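Local coordinates for protein methionine-R-sulfoxide reductase (Neisseria meningitidis, PDB 3MMH) that reduces the R form of free methionine sulfoxide to methionine, using a pocket built on a GAF domain and probably cysteine thiol chemistry, at residues A[9-14]-A[142-147]; A[39-44]-A[68-73]; A[47-52]-A[131-136]; A[80-85]-A[103-108]; A[94-99]-A[115-120]. One frame throughout, in Å; residues are numbered along the deposited sequence.

Contact 1. Residues A[9-14]-A[142-147]; sequences SDKAAL and DETDAL
Lys-11 and Ala-12, in the first turn of helix 11-27, meet the start of helix 143-165 through Asp-142, Thr-144 and Asp-145. Just before them, Asp-10 is the N-cap of its own helix: OD2 accepts from Ala-13 N at 3.1 Å, occupying one of the amides a helix start leaves without a backbone partner. Lys-11 then leaves the helix with CG anti to the backbone N (chi1 -177°) and bends at chi3, which carries its ammonium group over to the other helix. There NZ donates to Asp-145 OD2 at 2.8 Å, on the syn side of the carboxylate, and more weakly to Asp-142 OD1 at 3.1 Å. The two acids belong to a capping box: Thr-144 N gives a hydrogen bond to Asp-142 OD1 and Asp-142 N gives one to Asp-145 OD2, at 2.9 Å on the anti side. Asp-145 OD2 is thus gripped by two donors, while OD1 is hydrogen-bonded to Tyr-15, and the lysine probably offsets the charge gathered here. Asp-145 also belongs, with Gln-140, to a magnesium site. A long, flexible lysine suits the place because its methylenes also pack, Lys-11 CD lying 3.9 Å from Thr-144 CG2. Next in sequence, Ala-12 is small enough to let the helices come close, and its CB rests 3.7 Å from Thr-144 CG2.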
# COMPACT_ATOMS: atom_id res chain seq x y z
N SER A 9 19.74 15.19 -5.81
CA SER A 9 19.41 15.00 -7.21
C SER A 9 20.11 13.84 -7.88
O SER A 9 19.84 13.54 -9.02
CB SER A 9 19.74 16.29 -7.97
OG SER A 9 21.15 16.60 -7.82
N ASP A 10 20.99 13.16 -7.14
CA ASP A 10 21.69 11.97 -7.58
C ASP A 10 21.17 10.79 -6.80
O ASP A 10 20.95 10.86 -5.59
CB ASP A 10 23.20 12.15 -7.24
CG ASP A 10 24.01 10.92 -7.40
OD1 ASP A 10 24.18 10.52 -8.58
OD2 ASP A 10 24.33 10.28 -6.37
N LYS A 11 21.01 9.66 -7.50
CA LYS A 11 20.45 8.47 -6.92
C LYS A 11 21.10 8.05 -5.62
O LYS A 11 20.46 7.80 -4.60
CB LYS A 11 20.46 7.33 -7.97
CG LYS A 11 19.82 6.03 -7.47
CD LYS A 11 20.31 4.78 -8.26
CE LYS A 11 20.01 4.79 -9.72
NZ LYS A 11 20.43 3.51 -10.29
N ALA A 12 22.43 7.85 -5.64
CA ALA A 12 23.16 7.39 -4.46
C ALA A 12 23.00 8.40 -3.31
O ALA A 12 22.75 7.99 -2.16
CB ALA A 12 24.63 7.13 -4.80
N ALA A 13 23.14 9.68 -3.59
CA ALA A 13 22.99 10.68 -2.57
C ALA A 13 21.58 10.62 -1.98
O ALA A 13 21.39 10.85 -0.79
CB ALA A 13 23.33 12.08 -3.13
N LEU A 14 20.56 10.38 -2.82
CA LEU A 14 19.20 10.33 -2.32
C LEU A 14 18.99 9.14 -1.39
O LEU A 14 18.35 9.26 -0.36
CB LEU A 14 18.19 10.36 -3.48
CG LEU A 14 16.71 10.47 -3.06
CD1 LEU A 14 16.42 11.70 -2.29
CD2 LEU A 14 15.82 10.37 -4.30
N ASP A 142 20.54 -0.56 -10.59
CA ASP A 142 21.90 -0.97 -10.72
C ASP A 142 22.51 -1.29 -9.35
O ASP A 142 21.79 -1.54 -8.37
CB ASP A 142 22.68 0.09 -11.52
CG ASP A 142 22.86 1.37 -10.79
OD1 ASP A 142 22.58 1.46 -9.59
OD2 ASP A 142 23.31 2.36 -11.41
N GLU A 143 23.85 -1.32 -9.29
CA GLU A 143 24.51 -1.71 -8.07
C GLU A 143 24.21 -0.76 -6.88
O GLU A 143 24.25 -1.18 -5.73
CB GLU A 143 26.04 -1.89 -8.27
CG GLU A 143 26.82 -0.63 -8.43
CD GLU A 143 26.83 -0.08 -9.84
OE1 GLU A 143 26.11 -0.61 -10.71
OE2 GLU A 143 27.57 0.97 -10.03
N THR A 144 23.95 0.49 -7.17
CA THR A 144 23.58 1.43 -6.11
C THR A 144 22.27 1.01 -5.47
O THR A 144 22.13 0.98 -4.25
CB THR A 144 23.48 2.86 -6.66
OG1 THR A 144 24.78 3.25 -7.16
CG2 THR A 144 23.04 3.87 -5.68
N ASP A 145 21.29 0.67 -6.32
CA ASP A 145 20.01 0.19 -5.77
C ASP A 145 20.18 -1.13 -4.98
O ASP A 145 19.64 -1.32 -3.94
CB ASP A 145 18.99 -0.02 -6.91
CG ASP A 145 18.82 1.24 -7.67
OD1 ASP A 145 18.06 2.17 -7.24
OD2 ASP A 145 19.44 1.36 -8.77
N ALA A 146 21.00 -2.05 -5.54
CA ALA A 146 21.20 -3.31 -4.84
C ALA A 146 21.80 -3.04 -3.48
O ALA A 146 21.40 -3.63 -2.47
CB ALA A 146 22.07 -4.24 -5.69
N LEU A 147 22.82 -2.20 -3.38
CA LEU A 147 23.47 -1.92 -2.10
C LEU A 147 22.48 -1.31 -1.09
O LEU A 147 22.32 -1.80 0.02
CB LEU A 147 24.67 -0.99 -2.30
CG LEU A 147 25.47 -0.70 -1.01
CD1 LEU A 147 26.39 -1.91 -0.74
CD2 LEU A 147 26.32 0.58 -1.18

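Contact 2. Residues A[39-44]-A[68-73]; sequences TAAVLK and PFQGPL
Lys-44 and Gln-70 cross obliquely where helix 32-47 packs on the end of strand 63-70, a helix-on-sheet contact within the GAF domain. With chi1 at -171° the lysine chain starts off away from its own N, and the bend at chi2 lays the methylenes over the base of the glutamine: Lys-44 CG lies 3.7 Å from Gln-70 CB. Its charged end is used differently, NZ being hydrogen-bonded to the carbonyl of Trp-49. A lysine serves both needs, with methylenes for the packing and an amine long enough to leave it. Gln-70 points toward the helix and turns its side chain along Ala-40 and Ala-41, with Gln-70 CG 4.0 Å from Ala-40 O. The two alanines suit this face because a methyl group leaves space for the strand to lie close, and Ala-40 CB sits 4.1 Å from Phe-69 CA. Phe-69 itself points away from the helix, and its ring meets that of Trp-51. Around Gln-70 the second subunit also arrives: Gly-71 of that chain packs on Ala-41. In the same chain as Lys-44, Gly-71 has a positive phi of 117°, which glycine tolerates readily, and Gly-71 N lies 4.0 Å from Lys-44 CE.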
# COMPACT_ATOMS: atom_id res chain seq x y z
N THR A 39 6.99 2.47 4.17
CA THR A 39 8.24 2.34 3.43
C THR A 39 8.02 2.45 1.92
O THR A 39 8.73 3.16 1.22
CB THR A 39 8.95 0.99 3.76
OG1 THR A 39 9.28 1.00 5.18
CG2 THR A 39 10.23 0.82 3.01
N ALA A 40 6.97 1.77 1.41
CA ALA A 40 6.62 1.90 0.02
C ALA A 40 6.34 3.32 -0.32
O ALA A 40 6.70 3.85 -1.40
CB ALA A 40 5.48 0.97 -0.38
N ALA A 41 5.59 4.03 0.54
CA ALA A 41 5.29 5.42 0.28
C ALA A 41 6.49 6.30 0.19
O ALA A 41 6.55 7.23 -0.65
CB ALA A 41 4.35 5.96 1.40
N VAL A 42 7.45 6.12 1.09
CA VAL A 42 8.68 6.93 1.06
C VAL A 42 9.48 6.68 -0.23
O VAL A 42 9.92 7.62 -0.90
CB VAL A 42 9.53 6.77 2.29
CG1 VAL A 42 10.81 7.59 2.16
CG2 VAL A 42 8.81 7.21 3.53
N LEU A 43 9.62 5.39 -0.56
CA LEU A 43 10.36 5.07 -1.78
C LEU A 43 9.68 5.62 -3.04
O LEU A 43 10.32 6.15 -3.93
CB LEU A 43 10.58 3.59 -1.89
CG LEU A 43 11.52 2.95 -0.85
CD1 LEU A 43 11.44 1.43 -0.96
CD2 LEU A 43 12.95 3.45 -1.01
N LYS A 44 8.33 5.48 -3.09
CA LYS A 44 7.61 6.00 -4.24
C LYS A 44 7.76 7.49 -4.38
O LYS A 44 8.00 8.03 -5.47
CB LYS A 44 6.14 5.64 -4.13
CG LYS A 44 5.30 5.92 -5.36
CD LYS A 44 5.51 4.89 -6.54
CE LYS A 44 4.52 4.96 -7.64
NZ LYS A 44 4.83 5.86 -8.69
N PRO A 68 1.71 -4.36 1.07
CA PRO A 68 1.64 -2.96 0.63
C PRO A 68 2.54 -2.65 -0.56
O PRO A 68 3.66 -3.15 -0.65
CB PRO A 68 2.00 -2.20 1.88
CG PRO A 68 1.51 -3.03 3.02
CD PRO A 68 1.83 -4.45 2.55
N PHE A 69 2.08 -1.72 -1.39
CA PHE A 69 2.82 -1.27 -2.56
C PHE A 69 2.23 0.04 -3.07
O PHE A 69 1.07 0.36 -2.75
CB PHE A 69 2.80 -2.30 -3.66
CG PHE A 69 1.42 -2.47 -4.36
CD1 PHE A 69 0.48 -3.31 -3.85
CD2 PHE A 69 1.17 -1.73 -5.48
CE1 PHE A 69 -0.74 -3.46 -4.50
CE2 PHE A 69 -0.07 -1.90 -6.16
CZ PHE A 69 -0.98 -2.77 -5.65
N GLN A 70 2.97 0.72 -3.90
CA GLN A 70 2.52 1.86 -4.67
C GLN A 70 2.77 1.60 -6.13
O GLN A 70 3.76 0.98 -6.51
CB GLN A 70 3.16 3.15 -4.17
CG GLN A 70 2.90 3.41 -2.73
CD GLN A 70 2.41 4.67 -2.21
OE1 GLN A 70 2.22 4.85 -0.98
NE2 GLN A 70 2.21 5.59 -3.08
N GLY A 71 1.86 2.10 -6.97
CA GLY A 71 1.87 1.85 -8.38
C GLY A 71 0.60 1.10 -8.82
O GLY A 71 -0.33 0.91 -7.99
N PRO A 72 0.48 0.68 -10.07
CA PRO A 72 -0.73 0.03 -10.57
C PRO A 72 -0.97 -1.35 -9.96
O PRO A 72 -0.04 -1.99 -9.47
CB PRO A 72 -0.52 -0.00 -12.08
CG PRO A 72 0.98 -0.03 -12.21
CD PRO A 72 1.47 0.90 -11.14
N LEU A 73 -2.11 -1.93 -10.31
CA LEU A 73 -2.57 -3.13 -9.48
C LEU A 73 -1.61 -4.17 -10.03
O LEU A 73 -1.02 -4.08 -11.11
CB LEU A 73 -4.03 -3.48 -9.79
CG LEU A 73 -4.32 -3.88 -11.23
CD1 LEU A 73 -4.09 -5.37 -11.44
CD2 LEU A 73 -5.74 -3.50 -11.63

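Contact 3. Residues A[47-52]-A[131-136]; sequences FGWFWV and LDADSE. With SME (methionine sulfoxide), chain C; ACT (acetate ion), chain M.
Trp-51 and Val-52 pair antiparallel with Asp-134 and Ala-133, joining strands 51-58 and 126-135 at the middle of the GAF-domain sheet, and a classic beta bulge places both Phe-50 and Trp-51 opposite Asp-134. Asp-134 N donates to Trp-51 O at 2.8 Å, and Trp-51 N returns a longer bond to Asp-134 O. On the face of Val-52 and Ala-133 the packing is apolar: Trp-49 brings CE3 to 3.9 Å from Ala-133 CB, whose small methyl group leaves room for the indole, while Phe-47 CB lies over a face of that indole. The other face of the sheet holds the pocket for methionine sulfoxide. A chi1 of -161° swings the Trp-51 indole away from the backbone N and beside Asp-134, the ring and carboxylate planes 73° apart. The substrate methyl carbon CE stands over the middle of this indole, 3.4 Å above its plane. A tryptophan fits this site as a broad apolar floor. Asp-132 crosses the indole at about a right angle, and Asp-132 OD2 approaches the same CE at 3.4 Å. Both acids also lie close to Glu-116. Beyond the bulge, Glu-136 CG makes a CH-pi contact over the Phe-50 ring, 4.0 Å from its centroid. Ser-135 OG donates to OXT of an acetate ion, probably from the crystallisation liquor, and Glu-136 N donates to the acetate O at 2.8 Å.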
# COMPACT_ATOMS: atom_id res chain seq x y z
N PHE A 47 11.78 8.30 -5.15
CA PHE A 47 12.40 7.83 -6.43
C PHE A 47 11.42 7.82 -7.61
O PHE A 47 11.86 7.86 -8.75
CB PHE A 47 12.97 6.41 -6.25
CG PHE A 47 14.15 6.38 -5.33
CD1 PHE A 47 15.40 6.64 -5.84
CD2 PHE A 47 14.03 6.11 -3.98
CE1 PHE A 47 16.54 6.63 -5.03
CE2 PHE A 47 15.15 6.16 -3.19
CZ PHE A 47 16.37 6.40 -3.71
N GLY A 48 10.11 7.81 -7.36
CA GLY A 48 9.18 7.90 -8.45
C GLY A 48 9.12 6.69 -9.32
O GLY A 48 8.60 6.76 -10.46
N TRP A 49 9.58 5.53 -8.88
CA TRP A 49 9.53 4.33 -9.65
C TRP A 49 8.10 4.03 -10.01
O TRP A 49 7.16 4.31 -9.30
CB TRP A 49 10.12 3.15 -8.86
CG TRP A 49 11.57 3.28 -8.53
CD1 TRP A 49 12.56 3.74 -9.35
CD2 TRP A 49 12.18 2.99 -7.29
NE1 TRP A 49 13.78 3.72 -8.71
CE2 TRP A 49 13.57 3.24 -7.46
CE3 TRP A 49 11.76 2.52 -6.07
CZ2 TRP A 49 14.49 3.01 -6.42
CZ3 TRP A 49 12.69 2.30 -5.07
CH2 TRP A 49 14.05 2.55 -5.23
N PHE A 50 7.92 3.33 -11.12
CA PHE A 50 6.61 2.89 -11.60
C PHE A 50 5.86 2.03 -10.57
O PHE A 50 4.63 2.22 -10.39
CB PHE A 50 6.82 2.05 -12.88
CG PHE A 50 5.58 1.53 -13.51
CD1 PHE A 50 4.64 2.39 -14.09
CD2 PHE A 50 5.36 0.17 -13.56
CE1 PHE A 50 3.46 1.89 -14.66
CE2 PHE A 50 4.20 -0.33 -14.14
CZ PHE A 50 3.36 0.54 -14.76
N TRP A 51 6.53 1.13 -9.89
CA TRP A 51 5.95 0.29 -8.92
C TRP A 51 6.95 0.03 -7.86
O TRP A 51 8.12 -0.27 -8.15
CB TRP A 51 5.49 -1.04 -9.58
CG TRP A 51 4.48 -1.87 -8.86
CD1 TRP A 51 3.12 -1.85 -9.12
CD2 TRP A 51 4.68 -2.79 -7.77
NE1 TRP A 51 2.52 -2.73 -8.29
CE2 TRP A 51 3.42 -3.33 -7.45
CE3 TRP A 51 5.79 -3.28 -7.08
CZ2 TRP A 51 3.23 -4.28 -6.47
CZ3 TRP A 51 5.63 -4.19 -6.09
CH2 TRP A 51 4.36 -4.69 -5.77
N VAL A 52 6.55 0.03 -6.59
CA VAL A 52 7.45 -0.35 -5.51
C VAL A 52 6.63 -0.90 -4.34
O VAL A 52 5.64 -0.27 -3.94
CB VAL A 52 8.42 0.76 -5.05
CG1 VAL A 52 7.68 2.04 -4.66
CG2 VAL A 52 9.37 0.28 -3.98
N LEU A 131 11.16 -7.20 -1.27
CA LEU A 131 10.97 -5.86 -1.81
C LEU A 131 11.11 -5.90 -3.32
O LEU A 131 12.15 -6.37 -3.77
CB LEU A 131 11.93 -4.91 -1.16
CG LEU A 131 11.81 -3.41 -1.42
CD1 LEU A 131 12.60 -2.59 -0.34
CD2 LEU A 131 12.15 -2.99 -2.79
N ASP A 132 10.11 -5.47 -4.03
CA ASP A 132 10.17 -5.44 -5.48
C ASP A 132 9.97 -4.00 -5.95
O ASP A 132 9.06 -3.31 -5.49
CB ASP A 132 9.03 -6.31 -6.07
CG ASP A 132 9.03 -6.31 -7.54
OD1 ASP A 132 10.04 -6.54 -8.12
OD2 ASP A 132 7.96 -6.22 -8.14
N ALA A 133 10.78 -3.58 -6.90
CA ALA A 133 10.66 -2.27 -7.53
C ALA A 133 10.77 -2.43 -9.06
O ALA A 133 11.60 -3.22 -9.51
CB ALA A 133 11.62 -1.25 -7.04
N ASP A 134 9.93 -1.67 -9.76
CA ASP A 134 9.83 -1.79 -11.20
C ASP A 134 9.84 -0.39 -11.83
O ASP A 134 9.40 0.57 -11.22
CB ASP A 134 8.57 -2.62 -11.61
CG ASP A 134 8.51 -3.97 -10.95
OD1 ASP A 134 8.99 -4.93 -11.57
OD2 ASP A 134 8.00 -4.01 -9.79
N SER A 135 10.37 -0.31 -13.03
CA SER A 135 10.47 0.95 -13.78
C SER A 135 10.00 0.73 -15.22
O SER A 135 10.22 -0.33 -15.79
CB SER A 135 11.90 1.40 -13.80
OG SER A 135 12.02 2.62 -14.55
N GLU A 136 9.39 1.75 -15.77
CA GLU A 136 9.14 1.81 -17.21
C GLU A 136 10.37 2.09 -18.04
O GLU A 136 10.28 1.97 -19.27
CB GLU A 136 8.11 2.90 -17.51
CG GLU A 136 6.76 2.56 -17.01
CD GLU A 136 5.69 3.51 -17.59
OE1 GLU A 136 5.21 3.25 -18.68
OE2 GLU A 136 5.31 4.46 -16.87
N SME C . 7.82 -8.79 -12.10
CA SME C . 7.64 -9.63 -10.90
CB SME C . 6.16 -9.76 -10.47
CG SME C . 5.63 -8.63 -9.56
S SME C . 5.21 -7.19 -10.45
OE SME C . 6.08 -6.69 -11.51
CE SME C . 4.76 -6.14 -9.14
C SME C . 8.29 -10.97 -11.09
O SME C . 8.31 -11.75 -10.13
OXT SME C . 8.84 -11.25 -12.23
C ACT M . 9.67 4.87 -13.66
O ACT M . 8.95 4.26 -14.50
OXT ACT M . 10.67 4.37 -13.07
CH3 ACT M . 9.36 6.34 -13.51

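Contact 4. Residues A[80-85]-A[103-108]; sequences FGRGVC and HPDHIA. With SME (methionine sulfoxide), chain C.
The amino-acid end of the methionine sulfoxide pocket forms where the start of helix 83-91 meets the loop before strand 115-123. Val-84 N and Ile-107 N both donate to the substrate OXT, and the substrate N donates to Ile-107 O. Cys-85 N donates to the substrate O at 2.8 Å. The helix start thus offers backbone N-H groups to a carboxylate, which its dipole would probably favour. Asp-105 ties the two segments together. Arg-82 grips it side-on, NE to OD2 at 2.8 Å and NH2 to OD1 at 2.9 Å, with the flat groups 25° from coplanar. Gly-83 N reaches Asp-105 OD2 from the opposite face, at 3.1 Å. Glycine suits this place: its phi of 72° is readily adopted, and Ile-107 CG1 lies 3.5 Å from Gly-83 CA. Val-84 CG2 meets the edge of the His-106 ring and touches His-103, whose NE2 is hydrogen-bonded to Gln-87. Val-84 also packs on strands 95-97 and 115-123, which sets the start of helix 83-91 against the sheet.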
# COMPACT_ATOMS: atom_id res chain seq x y z
N PHE A 80 6.72 -19.93 -5.47
CA PHE A 80 8.15 -20.14 -5.25
C PHE A 80 8.86 -20.44 -6.58
O PHE A 80 8.40 -21.29 -7.33
CB PHE A 80 8.36 -21.36 -4.32
CG PHE A 80 9.78 -21.69 -4.07
CD1 PHE A 80 10.51 -20.97 -3.17
CD2 PHE A 80 10.42 -22.68 -4.81
CE1 PHE A 80 11.82 -21.24 -2.96
CE2 PHE A 80 11.75 -22.94 -4.64
CZ PHE A 80 12.49 -22.23 -3.72
N GLY A 81 9.98 -19.79 -6.81
CA GLY A 81 10.82 -20.03 -7.97
C GLY A 81 10.38 -19.46 -9.26
O GLY A 81 11.13 -19.58 -10.22
N ARG A 82 9.20 -18.83 -9.34
CA ARG A 82 8.69 -18.26 -10.58
C ARG A 82 8.86 -16.75 -10.53
O ARG A 82 8.67 -16.11 -9.46
CB ARG A 82 7.23 -18.61 -10.68
CG ARG A 82 6.92 -20.13 -10.81
CD ARG A 82 7.52 -20.79 -12.04
NE ARG A 82 7.30 -20.03 -13.28
CZ ARG A 82 6.27 -20.25 -14.07
NH1 ARG A 82 5.34 -21.09 -13.78
NH2 ARG A 82 6.13 -19.56 -15.19
N GLY A 83 9.13 -16.15 -11.67
CA GLY A 83 9.31 -14.72 -11.77
C GLY A 83 10.62 -14.25 -11.15
O GLY A 83 11.29 -15.00 -10.50
N VAL A 84 10.92 -12.96 -11.34
CA VAL A 84 12.08 -12.39 -10.63
C VAL A 84 11.87 -12.58 -9.10
O VAL A 84 12.82 -12.82 -8.39
CB VAL A 84 12.28 -10.93 -11.04
CG1 VAL A 84 13.53 -10.36 -10.45
CG2 VAL A 84 12.29 -10.77 -12.57
N CYS A 85 10.65 -12.34 -8.63
CA CYS A 85 10.38 -12.42 -7.21
C CYS A 85 10.61 -13.84 -6.64
O CYS A 85 11.27 -14.00 -5.64
CB CYS A 85 9.01 -11.94 -6.88
SG CYS A 85 8.74 -10.15 -7.03
N HIS A 103 15.13 -11.45 -19.50
CA HIS A 103 15.23 -12.15 -18.25
C HIS A 103 14.42 -13.41 -18.28
O HIS A 103 13.21 -13.34 -18.56
CB HIS A 103 14.81 -11.29 -17.07
CG HIS A 103 15.35 -11.84 -15.80
ND1 HIS A 103 16.65 -11.64 -15.37
CD2 HIS A 103 14.69 -12.45 -14.79
CE1 HIS A 103 16.78 -12.23 -14.19
NE2 HIS A 103 15.62 -12.73 -13.83
N PRO A 104 15.03 -14.55 -17.88
CA PRO A 104 14.20 -15.76 -17.95
C PRO A 104 13.01 -15.74 -16.99
O PRO A 104 13.23 -15.43 -15.79
CB PRO A 104 15.22 -16.88 -17.60
CG PRO A 104 16.58 -16.31 -17.88
CD PRO A 104 16.49 -14.82 -17.68
N ASP A 105 11.82 -16.03 -17.49
CA ASP A 105 10.60 -16.23 -16.67
C ASP A 105 10.13 -14.99 -15.84
O ASP A 105 9.53 -15.16 -14.81
CB ASP A 105 10.75 -17.43 -15.74
CG ASP A 105 9.45 -17.92 -15.11
OD1 ASP A 105 8.42 -17.97 -15.84
OD2 ASP A 105 9.42 -18.26 -13.90
N HIS A 106 10.40 -13.78 -16.29
CA HIS A 106 9.81 -12.57 -15.74
C HIS A 106 8.28 -12.69 -15.78
O HIS A 106 7.70 -13.15 -16.78
CB HIS A 106 10.32 -11.36 -16.55
CG HIS A 106 9.66 -10.08 -16.17
ND1 HIS A 106 8.67 -9.52 -16.92
CD2 HIS A 106 9.82 -9.27 -15.09
CE1 HIS A 106 8.26 -8.40 -16.37
NE2 HIS A 106 8.92 -8.25 -15.23
N ILE A 107 7.67 -12.27 -14.68
CA ILE A 107 6.22 -12.22 -14.61
C ILE A 107 5.82 -10.75 -14.85
O ILE A 107 6.09 -9.87 -14.01
CB ILE A 107 5.70 -12.81 -13.31
CG1 ILE A 107 6.07 -14.25 -13.12
CG2 ILE A 107 4.19 -12.54 -13.19
CD1 ILE A 107 5.72 -14.75 -11.75
N ALA A 108 5.08 -10.53 -15.94
CA ALA A 108 4.67 -9.21 -16.34
C ALA A 108 3.28 -8.82 -15.76
O ALA A 108 2.30 -8.77 -16.49
CB ALA A 108 4.76 -9.02 -17.92
N SME C . 7.82 -8.79 -12.10
CA SME C . 7.64 -9.63 -10.90
CB SME C . 6.16 -9.76 -10.47
CG SME C . 5.63 -8.63 -9.56
S SME C . 5.21 -7.19 -10.45
OE SME C . 6.08 -6.69 -11.51
CE SME C . 4.76 -6.14 -9.14
C SME C . 8.29 -10.97 -11.09
O SME C . 8.31 -11.75 -10.13
OXT SME C . 8.84 -11.25 -12.23
O HOH W 1 11.81 -18.88 -12.79

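Contact 5. Residues A[94-99]-A[115-120]; sequences TVVVGD and SEIVVP. With SME (methionine sulfoxide), chain C.
Val-95 and Val-97 pair with Val-118 and Glu-116 by four backbone hydrogen bonds, the shortest 2.8 Å from Val-97 N to Glu-116 O. The strands run antiparallel at 175°, with 95-97 the outermost strand on this side of the chain's GAF-domain sheet. CA-H...O contacts supplement the bonds: Ile-117 CA shares Val-95 O, and past the last bond Thr-94 CA approaches Val-118 O at 3.2 Å. Apolar packing follows on the face of Val-96 and Ile-117, which lie side by side with Val-96 CG2 3.7 Å from Ile-117 CD1; beta-branched residues suit extended strands. Thr-94 OG1 rests against the Val-119 methyl groups. On the other face, among Val-95, Val-97 and Val-118, Glu-116 is the polar exception. Fully stretched, it reaches the methionine sulfoxide, whose N donates to Glu-116 OE1 at 2.9 Å and weakly to OE2; Asp-132 and Asp-134 lie close by. Both oxygens of one acid thus meet the substrate amine, consistent with recognition of the free amino acid.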
# COMPACT_ATOMS: atom_id res chain seq x y z
N THR A 94 19.45 -10.95 -3.86
CA THR A 94 18.96 -9.88 -4.76
C THR A 94 19.10 -10.23 -6.21
O THR A 94 20.10 -10.89 -6.56
CB THR A 94 19.70 -8.59 -4.42
OG1 THR A 94 19.31 -8.26 -3.10
CG2 THR A 94 19.37 -7.44 -5.37
N VAL A 95 18.09 -9.91 -7.01
CA VAL A 95 18.13 -10.05 -8.45
C VAL A 95 17.88 -8.68 -9.06
O VAL A 95 16.86 -8.04 -8.76
CB VAL A 95 17.10 -11.06 -8.93
CG1 VAL A 95 17.15 -11.25 -10.44
CG2 VAL A 95 17.20 -12.45 -8.26
N VAL A 96 18.81 -8.23 -9.89
CA VAL A 96 18.70 -6.97 -10.67
C VAL A 96 18.48 -7.30 -12.12
O VAL A 96 19.27 -8.09 -12.67
CB VAL A 96 19.92 -6.06 -10.47
CG1 VAL A 96 19.75 -4.76 -11.29
CG2 VAL A 96 20.20 -5.80 -9.01
N VAL A 97 17.47 -6.68 -12.74
CA VAL A 97 17.08 -6.98 -14.11
C VAL A 97 17.12 -5.67 -14.89
O VAL A 97 16.32 -4.80 -14.68
CB VAL A 97 15.67 -7.65 -14.21
CG1 VAL A 97 15.32 -7.90 -15.64
CG2 VAL A 97 15.63 -8.92 -13.36
N GLY A 98 18.04 -5.58 -15.85
CA GLY A 98 18.20 -4.45 -16.68
C GLY A 98 17.15 -4.33 -17.74
O GLY A 98 16.79 -3.22 -18.16
N ASP A 99 16.65 -5.48 -18.19
CA ASP A 99 15.65 -5.53 -19.25
C ASP A 99 14.79 -6.78 -19.12
O ASP A 99 15.24 -7.89 -19.40
CB ASP A 99 16.33 -5.51 -20.62
CG ASP A 99 15.34 -5.59 -21.77
OD1 ASP A 99 14.13 -5.72 -21.50
OD2 ASP A 99 15.77 -5.51 -22.94
N SER A 115 12.31 -2.69 -16.38
CA SER A 115 13.43 -3.12 -15.56
C SER A 115 12.95 -3.30 -14.13
O SER A 115 11.87 -2.80 -13.79
CB SER A 115 14.60 -2.14 -15.65
OG SER A 115 14.31 -0.86 -15.13
N GLU A 116 13.66 -4.04 -13.31
CA GLU A 116 13.20 -4.45 -12.00
C GLU A 116 14.37 -4.77 -11.08
O GLU A 116 15.46 -5.18 -11.53
CB GLU A 116 12.33 -5.70 -12.18
CG GLU A 116 11.70 -6.32 -10.97
CD GLU A 116 10.68 -7.36 -11.23
OE1 GLU A 116 10.53 -7.84 -12.34
OE2 GLU A 116 10.00 -7.83 -10.27
N ILE A 117 14.12 -4.69 -9.80
CA ILE A 117 15.04 -5.23 -8.76
C ILE A 117 14.19 -5.89 -7.67
O ILE A 117 13.13 -5.35 -7.32
CB ILE A 117 15.92 -4.15 -8.14
CG1 ILE A 117 16.94 -4.75 -7.19
CG2 ILE A 117 15.13 -3.02 -7.52
CD1 ILE A 117 18.07 -3.77 -6.75
N VAL A 118 14.63 -7.03 -7.20
CA VAL A 118 14.02 -7.72 -6.09
C VAL A 118 15.04 -7.97 -5.01
O VAL A 118 16.08 -8.57 -5.30
CB VAL A 118 13.34 -9.03 -6.52
CG1 VAL A 118 12.71 -9.72 -5.30
CG2 VAL A 118 12.31 -8.76 -7.63
N VAL A 119 14.75 -7.59 -3.78
CA VAL A 119 15.63 -7.80 -2.64
C VAL A 119 14.87 -8.66 -1.58
O VAL A 119 13.84 -8.23 -1.08
CB VAL A 119 16.08 -6.48 -2.00
CG1 VAL A 119 16.94 -6.73 -0.75
CG2 VAL A 119 16.74 -5.61 -2.99
N PRO A 120 15.33 -9.85 -1.28
CA PRO A 120 14.68 -10.66 -0.28
C PRO A 120 14.92 -10.22 1.15
O PRO A 120 15.96 -9.62 1.47
CB PRO A 120 15.30 -12.07 -0.52
CG PRO A 120 16.73 -11.71 -0.93
CD PRO A 120 16.55 -10.46 -1.81
N SME C . 7.82 -8.79 -12.10
CA SME C . 7.64 -9.63 -10.90
CB SME C . 6.16 -9.76 -10.47
CG SME C . 5.63 -8.63 -9.56
S SME C . 5.21 -7.19 -10.45
OE SME C . 6.08 -6.69 -11.51
CE SME C . 4.76 -6.14 -9.14
C SME C . 8.29 -10.97 -11.09
O SME C . 8.31 -11.75 -10.13
OXT SME C . 8.84 -11.25 -12.23

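How the contacts relate
Contacts 2, 3 and 5 reach one antiparallel sheet, in which strands 63-70, 51-58, 126-135, 115-123 and 95-97 lie in that order. The centres of contacts 2 and 3 are about 8 Å apart, those of 3 and 5 about 10 Å. Contact 1 joins helices 11-27 and 143-165, packs on contacts 3 and 5, and brackets all the others along the chain. The segments of contacts 2 and 3 alternate; contacts 4 and 5, which also alternate, fall between the two segments of contact 3. Contact 4 lies farthest from contact 1, about 24 Å between centres. Contacts 3, 4 and 5 each touch methionine sulfoxide, so residues distant in sequence assemble one pocket, while contacts 2 and 4 also touch the second subunit.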